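Local structure of glycosyl hydrolase, family 38 (Enterococcus faecalis, 5KBP) at residues 405-416 with 797-808; 499-507 with 815-824. The protein probably hydrolyses alpha-mannosidic linkages as a metal-dependent glycosidase of family 38. All blocks are in the same frame, centred on the assembly; numbering follows the deposited sequence.

Contact 1 (405-416 with 797-808); sequences PFVLFNTSGYQK and YSAQIPFTAATT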
loop_
_atom_site.group_PDB
_atom_site.type_symbol
_atom_site.label_atom_id
_atom_site.label_comp_id
_atom_site.label_asym_id
_atom_site.label_seq_id
_atom_site.Cartn_x
_atom_site.Cartn_y
_atom_site.Cartn_z
ATOM N N PRO A 405 26.670 -4.693 -28.649
ATOM C CA PRO A 405 27.411 -5.044 -27.435
ATOM C C PRO A 405 26.532 -5.063 -26.194
ATOM O O PRO A 405 25.507 -4.381 -26.107
ATOM C CB PRO A 405 28.469 -3.938 -27.340
ATOM C CG PRO A 405 27.829 -2.765 -27.991
ATOM C CD PRO A 405 26.933 -3.308 -29.078
ATOM N N PHE A 406 26.957 -5.867 -25.221
ATOM C CA PHE A 406 26.300 -5.941 -23.924
ATOM C C PHE A 406 27.353 -6.220 -22.862
ATOM O O PHE A 406 28.430 -6.745 -23.155
ATOM C CB PHE A 406 25.196 -7.008 -23.901
ATOM C CG PHE A 406 25.678 -8.395 -24.223
ATOM C CD1 PHE A 406 25.767 -8.824 -25.538
ATOM C CD2 PHE A 406 26.033 -9.273 -23.212
ATOM C CE1 PHE A 406 26.209 -10.100 -25.839
ATOM C CE2 PHE A 406 26.475 -10.552 -23.507
ATOM C CZ PHE A 406 26.563 -10.965 -24.821
ATOM N N VAL A 407 27.029 -5.866 -21.618
ATOM C CA VAL A 407 27.977 -5.906 -20.509
ATOM C C VAL A 407 27.417 -6.780 -19.395
ATOM O O VAL A 407 26.230 -6.695 -19.062
ATOM C CB VAL A 407 28.285 -4.488 -19.982
ATOM C CG1 VAL A 407 29.343 -4.540 -18.892
ATOM C CG2 VAL A 407 28.729 -3.580 -21.119
ATOM N N LEU A 408 28.280 -7.613 -18.814
ATOM C CA LEU A 408 27.934 -8.479 -17.693
ATOM C C LEU A 408 28.647 -7.984 -16.442
ATOM O O LEU A 408 29.876 -7.865 -16.433
ATOM C CB LEU A 408 28.316 -9.931 -17.983
ATOM C CG LEU A 408 27.299 -10.774 -18.753
ATOM C CD1 LEU A 408 27.909 -12.105 -19.170
ATOM C CD2 LEU A 408 26.058 -10.994 -17.904
ATOM N N PHE A 409 27.880 -7.708 -15.390
ATOM C CA PHE A 409 28.419 -7.240 -14.121
ATOM C C PHE A 409 28.321 -8.338 -13.071
ATOM O O PHE A 409 27.291 -9.009 -12.954
ATOM C CB PHE A 409 27.670 -6.005 -13.614
ATOM C CG PHE A 409 27.819 -4.796 -14.485
ATOM C CD1 PHE A 409 26.962 -4.587 -15.553
ATOM C CD2 PHE A 409 28.799 -3.853 -14.223
ATOM C CE1 PHE A 409 27.090 -3.469 -16.352
ATOM C CE2 PHE A 409 28.932 -2.734 -15.019
ATOM C CZ PHE A 409 28.076 -2.541 -16.084
ATOM N N ASN A 410 29.396 -8.515 -12.310
ATOM C CA ASN A 410 29.375 -9.322 -11.093
ATOM C C ASN A 410 29.331 -8.335 -9.934
ATOM O O ASN A 410 30.334 -7.698 -9.612
ATOM C CB ASN A 410 30.585 -10.246 -11.010
ATOM C CG ASN A 410 30.552 -11.155 -9.784
ATOM O OD1 ASN A 410 29.626 -11.100 -8.973
ATOM N ND2 ASN A 410 31.560 -12.013 -9.658
ATOM N N THR A 411 28.157 -8.189 -9.323
ATOM C CA THR A 411 27.955 -7.250 -8.227
ATOM C C THR A 411 28.093 -7.914 -6.860
ATOM O O THR A 411 27.511 -7.442 -5.879
ATOM C CB THR A 411 26.589 -6.575 -8.355
ATOM O OG1 THR A 411 25.566 -7.576 -8.430
ATOM C CG2 THR A 411 26.544 -5.721 -9.610
ATOM N N SER A 412 28.856 -9.002 -6.778
ATOM C CA SER A 412 29.090 -9.705 -5.526
ATOM C C SER A 412 30.589 -9.801 -5.272
ATOM O O SER A 412 31.411 -9.450 -6.122
ATOM C CB SER A 412 28.461 -11.106 -5.539
ATOM O OG SER A 412 29.244 -12.018 -6.293
ATOM N N GLY A 413 30.936 -10.280 -4.081
ATOM C CA GLY A 413 32.328 -10.397 -3.694
ATOM C C GLY A 413 32.886 -11.798 -3.825
ATOM O O GLY A 413 33.942 -12.104 -3.264
ATOM N N TYR A 414 32.196 -12.655 -4.571
ATOM C CA TYR A 414 32.600 -14.042 -4.741
ATOM C C TYR A 414 32.834 -14.349 -6.213
ATOM O O TYR A 414 32.256 -13.709 -7.097
ATOM C CB TYR A 414 31.542 -15.000 -4.187
ATOM C CG TYR A 414 30.931 -14.546 -2.883
ATOM C CD1 TYR A 414 31.595 -14.736 -1.680
ATOM C CD2 TYR A 414 29.689 -13.924 -2.857
ATOM C CE1 TYR A 414 31.039 -14.321 -0.485
ATOM C CE2 TYR A 414 29.126 -13.505 -1.666
ATOM C CZ TYR A 414 29.805 -13.706 -0.483
ATOM O OH TYR A 414 29.250 -13.292 0.707
ATOM N N GLN A 415 33.693 -15.332 -6.468
ATOM C CA GLN A 415 33.824 -15.876 -7.811
ATOM C C GLN A 415 32.508 -16.519 -8.215
ATOM O O GLN A 415 32.065 -17.488 -7.589
ATOM C CB GLN A 415 34.956 -16.899 -7.862
ATOM C CG GLN A 415 36.278 -16.387 -7.320
ATOM C CD GLN A 415 37.350 -16.304 -8.385
ATOM O OE1 GLN A 415 37.531 -17.232 -9.174
ATOM N NE2 GLN A 415 38.066 -15.187 -8.417
ATOM N N LYS A 416 31.872 -15.979 -9.248
ATOM C CA LYS A 416 30.534 -16.398 -9.631
ATOM C C LYS A 416 30.586 -17.273 -10.876
ATOM O O LYS A 416 31.209 -16.906 -11.878
ATOM C CB LYS A 416 29.628 -15.191 -9.873
ATOM C CG LYS A 416 28.207 -15.451 -9.429
ATOM C CD LYS A 416 27.237 -14.416 -9.936
ATOM C CE LYS A 416 25.831 -14.819 -9.554
ATOM N NZ LYS A 416 25.598 -16.273 -9.762
ATOM N N TYR A 797 25.653 -17.611 -0.621
ATOM C CA TYR A 797 25.433 -16.172 -0.713
ATOM C C TYR A 797 25.374 -15.725 -2.166
ATOM O O TYR A 797 24.573 -14.854 -2.527
ATOM C CB TYR A 797 26.543 -15.417 0.019
ATOM C CG TYR A 797 26.615 -15.666 1.507
ATOM C CD1 TYR A 797 25.464 -15.749 2.277
ATOM C CD2 TYR A 797 27.841 -15.810 2.142
ATOM C CE1 TYR A 797 25.535 -15.973 3.642
ATOM C CE2 TYR A 797 27.921 -16.034 3.502
ATOM C CZ TYR A 797 26.765 -16.115 4.248
ATOM O OH TYR A 797 26.841 -16.339 5.603
ATOM N N SER A 798 26.221 -16.313 -3.015
ATOM C CA SER A 798 26.310 -15.881 -4.405
ATOM C C SER A 798 25.065 -16.257 -5.200
ATOM O O SER A 798 24.741 -15.588 -6.188
ATOM C CB SER A 798 27.556 -16.482 -5.054
ATOM O OG SER A 798 27.724 -16.002 -6.374
ATOM N N ALA A 799 24.360 -17.314 -4.790
ATOM C CA ALA A 799 23.172 -17.737 -5.526
ATOM C C ALA A 799 22.028 -16.740 -5.381
ATOM O O ALA A 799 21.167 -16.656 -6.265
ATOM C CB ALA A 799 22.732 -19.125 -5.058
ATOM N N GLN A 800 21.999 -15.982 -4.284
ATOM C CA GLN A 800 20.963 -14.978 -4.075
ATOM C C GLN A 800 21.218 -13.688 -4.843
ATOM O O GLN A 800 20.340 -12.817 -4.863
ATOM C CB GLN A 800 20.829 -14.657 -2.584
ATOM C CG GLN A 800 20.167 -15.742 -1.759
ATOM C CD GLN A 800 19.838 -15.278 -0.353
ATOM O OE1 GLN A 800 20.213 -14.177 0.050
ATOM N NE2 GLN A 800 19.131 -16.114 0.398
ATOM N N ILE A 801 22.380 -13.541 -5.469
ATOM C CA ILE A 801 22.747 -12.299 -6.143
ATOM C C ILE A 801 22.814 -12.547 -7.646
ATOM O O ILE A 801 23.827 -13.057 -8.140
ATOM C CB ILE A 801 24.084 -11.759 -5.612
ATOM C CG1 ILE A 801 24.052 -11.672 -4.084
ATOM C CG2 ILE A 801 24.391 -10.401 -6.223
ATOM C CD1 ILE A 801 25.379 -11.296 -3.464
ATOM N N PRO A 802 21.781 -12.198 -8.408
ATOM C CA PRO A 802 21.792 -12.493 -9.845
ATOM C C PRO A 802 22.762 -11.594 -10.600
ATOM O O PRO A 802 23.136 -10.509 -10.149
ATOM C CB PRO A 802 20.346 -12.223 -10.268
ATOM C CG PRO A 802 19.878 -11.181 -9.303
ATOM C CD PRO A 802 20.546 -11.511 -7.992
ATOM N N PHE A 803 23.169 -12.074 -11.773
ATOM C CA PHE A 803 23.997 -11.268 -12.660
ATOM C C PHE A 803 23.221 -10.052 -13.152
ATOM O O PHE A 803 21.993 -10.075 -13.275
ATOM C CB PHE A 803 24.473 -12.095 -13.858
ATOM C CG PHE A 803 25.795 -12.782 -13.643
ATOM C CD1 PHE A 803 26.959 -12.044 -13.512
ATOM C CD2 PHE A 803 25.874 -14.164 -13.590
ATOM C CE1 PHE A 803 28.176 -12.670 -13.318
ATOM C CE2 PHE A 803 27.091 -14.796 -13.400
ATOM C CZ PHE A 803 28.243 -14.048 -13.264
ATOM N N THR A 804 23.952 -8.977 -13.431
ATOM C CA THR A 804 23.383 -7.763 -14.006
ATOM C C THR A 804 23.867 -7.655 -15.447
ATOM O O THR A 804 25.042 -7.361 -15.695
ATOM C CB THR A 804 23.774 -6.527 -13.198
ATOM O OG1 THR A 804 23.157 -6.583 -11.906
ATOM C CG2 THR A 804 23.328 -5.261 -13.916
ATOM N N ALA A 805 22.965 -7.908 -16.390
ATOM C CA ALA A 805 23.253 -7.815 -17.812
ATOM C C ALA A 805 22.639 -6.544 -18.376
ATOM O O ALA A 805 21.530 -6.157 -17.995
ATOM C CB ALA A 805 22.717 -9.035 -18.566
ATOM N N ALA A 806 23.362 -5.897 -19.286
ATOM C CA ALA A 806 22.913 -4.637 -19.854
ATOM C C ALA A 806 23.468 -4.485 -21.259
ATOM O O ALA A 806 24.647 -4.748 -21.499
ATOM C CB ALA A 806 23.356 -3.451 -18.998
ATOM N N THR A 807 22.611 -4.054 -22.177
ATOM C CA THR A 807 23.040 -3.736 -23.527
ATOM C C THR A 807 23.362 -2.250 -23.639
ATOM O O THR A 807 22.899 -1.424 -22.848
ATOM C CB THR A 807 21.963 -4.116 -24.545
ATOM O OG1 THR A 807 20.784 -3.335 -24.310
ATOM C CG2 THR A 807 21.619 -5.593 -24.430
ATOM N N THR A 808 24.177 -1.920 -24.635
ATOM C CA THR A 808 24.546 -0.539 -24.914
ATOM C C THR A 808 24.969 -0.454 -26.372
ATOM O O THR A 808 25.135 -1.470 -27.050
ATOM C CB THR A 808 25.660 -0.053 -23.979
ATOM O OG1 THR A 808 25.950 1.324 -24.249
ATOM C CG2 THR A 808 26.919 -0.879 -24.176
#
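Lys416 and Phe803 meet from opposite directions, and the lysine can be followed atom by atom. Its CB lies 3.8 Å from Phe803 CZ; CG passes on to Ser798 OG at 3.1 Å. CD then sits over one face of the ring, 3.7 Å from the centroid of Phe803 and 21° off the normal, a CH-pi contact displaced toward the rim. CE reaches Ile801 O at 3.0 Å, and the bend at chi4 (-42°) turns NZ to its salt-bridge partner Glu418. The edge of the same phenyl ring receives a backbone carbonyl, with Phe803 CD1 3.1 Å from Phe409 O.

Beyond this ring, strands 405-410 and 804-807 pair antiparallel, their axes at 162°. Val407 N donates to Ala806 O at 2.6 Å and Phe409 N to Thr804 O at 2.9 Å; Ala806 N returns a bond to Val407 O. On the loop side, Asn410 OD1 accepts Ser412 N from above the carbonyl plane, closing an Asx turn, and also Ser412 OG, in plane on a lone pair. Tyr414, whose OH bonds Trp831 N, rests CE2 against Tyr797 CB at 3.6 Å.

Leu390 and Thr387 of helix 362-393 touch the face bearing Phe409, Thr804 and Ala806, whereas Phe406, Phe803 and Ala805 meet strand 416-430; strand 503-511 pairs with the other edge of 404-410.

Contact 2 (499-507 with 815-824); sequences MAPFSWDSF and LAPNHVYLTH. Unlike the reference sequence in segment 815-824: His824 (reference Thr).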
loop_
_atom_site.group_PDB
_atom_site.type_symbol
_atom_site.label_atom_id
_atom_site.label_comp_id
_atom_site.label_asym_id
_atom_site.label_seq_id
_atom_site.Cartn_x
_atom_site.Cartn_y
_atom_site.Cartn_z
ATOM N N MET A 499 33.759 -15.873 -12.650
ATOM C CA MET A 499 33.947 -14.456 -12.920
ATOM C C MET A 499 34.438 -13.748 -11.665
ATOM O O MET A 499 33.995 -14.043 -10.551
ATOM C CB MET A 499 32.644 -13.830 -13.415
ATOM C CG MET A 499 32.780 -12.389 -13.871
ATOM S SD MET A 499 31.254 -11.739 -14.578
ATOM C CE MET A 499 31.728 -10.041 -14.897
ATOM N N ALA A 500 35.366 -12.811 -11.849
ATOM C CA ALA A 500 36.012 -12.163 -10.720
ATOM C C ALA A 500 35.002 -11.348 -9.912
ATOM O O ALA A 500 34.029 -10.826 -10.464
ATOM C CB ALA A 500 37.144 -11.258 -11.201
ATOM N N PRO A 501 35.203 -11.236 -8.599
ATOM C CA PRO A 501 34.298 -10.421 -7.783
ATOM C C PRO A 501 34.350 -8.952 -8.181
ATOM O O PRO A 501 35.408 -8.420 -8.521
ATOM C CB PRO A 501 34.818 -10.631 -6.357
ATOM C CG PRO A 501 35.562 -11.924 -6.407
ATOM C CD PRO A 501 36.171 -11.981 -7.775
ATOM N N PHE A 502 33.183 -8.303 -8.120
ATOM C CA PHE A 502 33.007 -6.885 -8.424
ATOM C C PHE A 502 33.794 -6.460 -9.657
ATOM O O PHE A 502 34.735 -5.665 -9.567
ATOM C CB PHE A 502 33.383 -6.030 -7.214
ATOM C CG PHE A 502 32.446 -6.200 -6.054
ATOM C CD1 PHE A 502 31.127 -5.790 -6.148
ATOM C CD2 PHE A 502 32.878 -6.782 -4.881
ATOM C CE1 PHE A 502 30.261 -5.954 -5.084
ATOM C CE2 PHE A 502 32.019 -6.945 -3.812
ATOM C CZ PHE A 502 30.707 -6.535 -3.915
ATOM N N SER A 503 33.407 -6.997 -10.811
ATOM C CA SER A 503 34.044 -6.701 -12.082
ATOM C C SER A 503 32.965 -6.668 -13.156
ATOM O O SER A 503 31.786 -6.919 -12.885
ATOM C CB SER A 503 35.127 -7.736 -12.411
ATOM O OG SER A 503 34.577 -9.041 -12.459
ATOM N N TRP A 504 33.367 -6.355 -14.385
ATOM C CA TRP A 504 32.452 -6.433 -15.514
ATOM C C TRP A 504 33.199 -6.894 -16.755
ATOM O O TRP A 504 34.369 -6.552 -16.952
ATOM C CB TRP A 504 31.744 -5.093 -15.783
ATOM C CG TRP A 504 32.633 -3.960 -16.216
ATOM C CD1 TRP A 504 33.198 -3.785 -17.446
ATOM C CD2 TRP A 504 33.020 -2.825 -15.432
ATOM N NE1 TRP A 504 33.931 -2.623 -17.470
ATOM C CE2 TRP A 504 33.837 -2.014 -16.245
ATOM C CE3 TRP A 504 32.765 -2.421 -14.118
ATOM C CZ2 TRP A 504 34.397 -0.823 -15.789
ATOM C CZ3 TRP A 504 33.324 -1.238 -13.667
ATOM C CH2 TRP A 504 34.131 -0.454 -14.500
ATOM N N ASP A 505 32.515 -7.680 -17.580
ATOM C CA ASP A 505 33.046 -8.167 -18.843
ATOM C C ASP A 505 32.114 -7.755 -19.972
ATOM O O ASP A 505 30.889 -7.869 -19.851
ATOM C CB ASP A 505 33.217 -9.691 -18.825
ATOM C CG ASP A 505 34.355 -10.142 -17.929
ATOM O OD1 ASP A 505 35.451 -9.547 -18.009
ATOM O OD2 ASP A 505 34.152 -11.089 -17.141
ATOM N N SER A 506 32.695 -7.274 -21.064
ATOM C CA SER A 506 31.934 -6.804 -22.211
ATOM C C SER A 506 31.980 -7.834 -23.333
ATOM O O SER A 506 33.023 -8.441 -23.593
ATOM C CB SER A 506 32.471 -5.463 -22.712
ATOM O OG SER A 506 32.370 -4.470 -21.705
ATOM N N PHE A 507 30.839 -8.032 -23.986
ATOM C CA PHE A 507 30.717 -8.921 -25.131
ATOM C C PHE A 507 29.908 -8.209 -26.210
ATOM O O PHE A 507 29.404 -7.102 -26.006
ATOM C CB PHE A 507 30.065 -10.252 -24.735
ATOM C CG PHE A 507 30.792 -10.980 -23.639
ATOM C CD1 PHE A 507 31.836 -11.842 -23.935
ATOM C CD2 PHE A 507 30.430 -10.804 -22.314
ATOM C CE1 PHE A 507 32.505 -12.513 -22.930
ATOM C CE2 PHE A 507 31.096 -11.474 -21.304
ATOM C CZ PHE A 507 32.134 -12.329 -21.613
ATOM N N LEU A 815 35.942 4.015 -19.552
ATOM C CA LEU A 815 36.074 2.771 -18.810
ATOM C C LEU A 815 36.527 1.651 -19.737
ATOM O O LEU A 815 36.174 1.611 -20.918
ATOM C CB LEU A 815 34.753 2.387 -18.140
ATOM C CG LEU A 815 34.298 3.238 -16.954
ATOM C CD1 LEU A 815 33.026 2.669 -16.343
ATOM C CD2 LEU A 815 35.401 3.336 -15.911
ATOM N N ALA A 816 37.317 0.735 -19.185
ATOM C CA ALA A 816 37.819 -0.379 -19.967
ATOM C C ALA A 816 36.696 -1.374 -20.259
ATOM O O ALA A 816 35.748 -1.497 -19.479
ATOM C CB ALA A 816 38.956 -1.080 -19.229
ATOM N N PRO A 817 36.773 -2.086 -21.387
ATOM C CA PRO A 817 35.747 -3.108 -21.666
ATOM C C PRO A 817 35.683 -4.193 -20.605
ATOM O O PRO A 817 34.593 -4.691 -20.296
ATOM C CB PRO A 817 36.177 -3.666 -23.032
ATOM C CG PRO A 817 36.998 -2.580 -23.646
ATOM C CD PRO A 817 37.720 -1.933 -22.503
ATOM N N ASN A 818 36.826 -4.575 -20.041
ATOM C CA ASN A 818 36.889 -5.511 -18.925
ATOM C C ASN A 818 37.669 -4.852 -17.799
ATOM O O ASN A 818 38.742 -4.287 -18.033
ATOM C CB ASN A 818 37.549 -6.832 -19.335
ATOM C CG ASN A 818 36.901 -7.452 -20.556
ATOM O OD1 ASN A 818 35.819 -8.031 -20.472
ATOM N ND2 ASN A 818 37.564 -7.337 -21.701
ATOM N N HIS A 819 37.134 -4.919 -16.582
ATOM C CA HIS A 819 37.741 -4.200 -15.473
ATOM C C HIS A 819 37.314 -4.829 -14.156
ATOM O O HIS A 819 36.147 -5.187 -13.984
ATOM C CB HIS A 819 37.350 -2.718 -15.503
ATOM C CG HIS A 819 37.961 -1.908 -14.404
ATOM N ND1 HIS A 819 37.273 -1.568 -13.259
ATOM C CD2 HIS A 819 39.195 -1.365 -14.276
ATOM C CE1 HIS A 819 38.058 -0.852 -12.472
ATOM N NE2 HIS A 819 39.229 -0.715 -13.066
ATOM N N VAL A 820 38.265 -4.952 -13.235
ATOM C CA VAL A 820 38.009 -5.439 -11.884
ATOM C C VAL A 820 37.989 -4.239 -10.950
ATOM O O VAL A 820 39.003 -3.550 -10.788
ATOM C CB VAL A 820 39.064 -6.465 -11.444
ATOM C CG1 VAL A 820 38.876 -6.822 -9.979
ATOM C CG2 VAL A 820 38.989 -7.708 -12.316
ATOM N N TYR A 821 36.835 -3.990 -10.328
ATOM C CA TYR A 821 36.699 -2.810 -9.479
ATOM C C TYR A 821 37.314 -3.026 -8.100
ATOM O O TYR A 821 37.898 -2.100 -7.529
ATOM C CB TYR A 821 35.225 -2.417 -9.356
ATOM C CG TYR A 821 35.003 -1.079 -8.684
ATOM C CD1 TYR A 821 35.392 0.103 -9.301
ATOM C CD2 TYR A 821 34.397 -0.998 -7.438
ATOM C CE1 TYR A 821 35.191 1.328 -8.694
ATOM C CE2 TYR A 821 34.190 0.224 -6.821
ATOM C CZ TYR A 821 34.589 1.383 -7.453
ATOM O OH TYR A 821 34.387 2.600 -6.845
ATOM N N LEU A 822 37.202 -4.234 -7.555
ATOM C CA LEU A 822 37.720 -4.533 -6.226
ATOM C C LEU A 822 38.396 -5.894 -6.227
ATOM O O LEU A 822 37.845 -6.858 -6.763
ATOM C CB LEU A 822 36.595 -4.508 -5.179
ATOM C CG LEU A 822 36.126 -3.139 -4.692
ATOM C CD1 LEU A 822 34.878 -3.267 -3.836
ATOM C CD2 LEU A 822 37.233 -2.462 -3.906
ATOM N N THR A 823 39.581 -5.968 -5.629
ATOM C CA THR A 823 40.278 -7.231 -5.425
ATOM C C THR A 823 40.112 -7.634 -3.965
ATOM O O THR A 823 40.435 -6.857 -3.063
ATOM C CB THR A 823 41.757 -7.106 -5.788
ATOM O OG1 THR A 823 41.886 -6.788 -7.180
ATOM C CG2 THR A 823 42.493 -8.407 -5.502
ATOM N N HIS A 824 39.593 -8.830 -3.731
ATOM C CA HIS A 824 39.227 -9.270 -2.396
ATOM C C HIS A 824 40.203 -10.331 -1.901
ATOM O O HIS A 824 40.708 -11.150 -2.679
ATOM C CB HIS A 824 37.798 -9.814 -2.372
ATOM C CG HIS A 824 36.740 -8.761 -2.564
ATOM N ND1 HIS A 824 35.832 -8.422 -1.580
ATOM C CD2 HIS A 824 36.439 -7.979 -3.629
ATOM C CE1 HIS A 824 35.020 -7.480 -2.030
ATOM N NE2 HIS A 824 35.370 -7.190 -3.270
#
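Segments 499-507 and 815-824 form a short antiparallel beta pairing, in which Trp504 and His819 are a hydrogen-bonded pair (Trp504 N to His819 O 3.0 Å, His819 N to Trp504 O 3.2 Å) and Ser503 and Val820 a non-hydrogen-bonded one. On its other edge segment 499-507 has a G1 beta bulge, Phe502 and Ser503 both facing Asn410 of strand 404-410; across the contact Phe502 O accepts Tyr821 N in its carbonyl plane, and more weakly Leu822 N.

Trp504 has the most surface buried by the other segment. With CG between the backbone N and the carbonyl carbon (chi1 65°), the indole lies along the partner segment: His819 CB covers one face, 3.5 Å from Trp504 CZ2, while Leu815 CD1 approaches the benzo end obliquely. Phe502 meets His824 rim to rim with planes at 24°; Met327 of helix 304-332 and Val834 of strand 829-836 also touch the Phe502 side chain.

Ser506 is gripped twice, its N reaching Asn818 OD1 from above the amide plane and its OG giving Pro817 O a 2.6 Å bond on a lone pair. Trp504 NE1 donates to Ala816 O at 2.9 Å, the acceptor 6° out of the indole plane.

Overall arrangement
Contacts 1 and 2 lie with centres about 10 Å apart and belong to one antiparallel sheet. Its strands 404-410 and 503-511 are neighbours, joined directly by Leu408 N to Asp505 O (2.8 Å) and Phe406 N to Phe507 O (2.9 Å), each a probable hydrogen bond. Strand 804-807 adds to the first and strand 819-820 to the second, giving the order 804-807, 404-410, 503-511, 819-820. Along the chain the segments alternate: 405-416, 499-507, 797-808, 815-824. Returning after more than 300 residues, the chain thus adds a strand to each flank of this pair from the first family-38 C-terminal domain (451-454 also pairs with 503-511), away from the calcium-binding Phe253 and Tyr256.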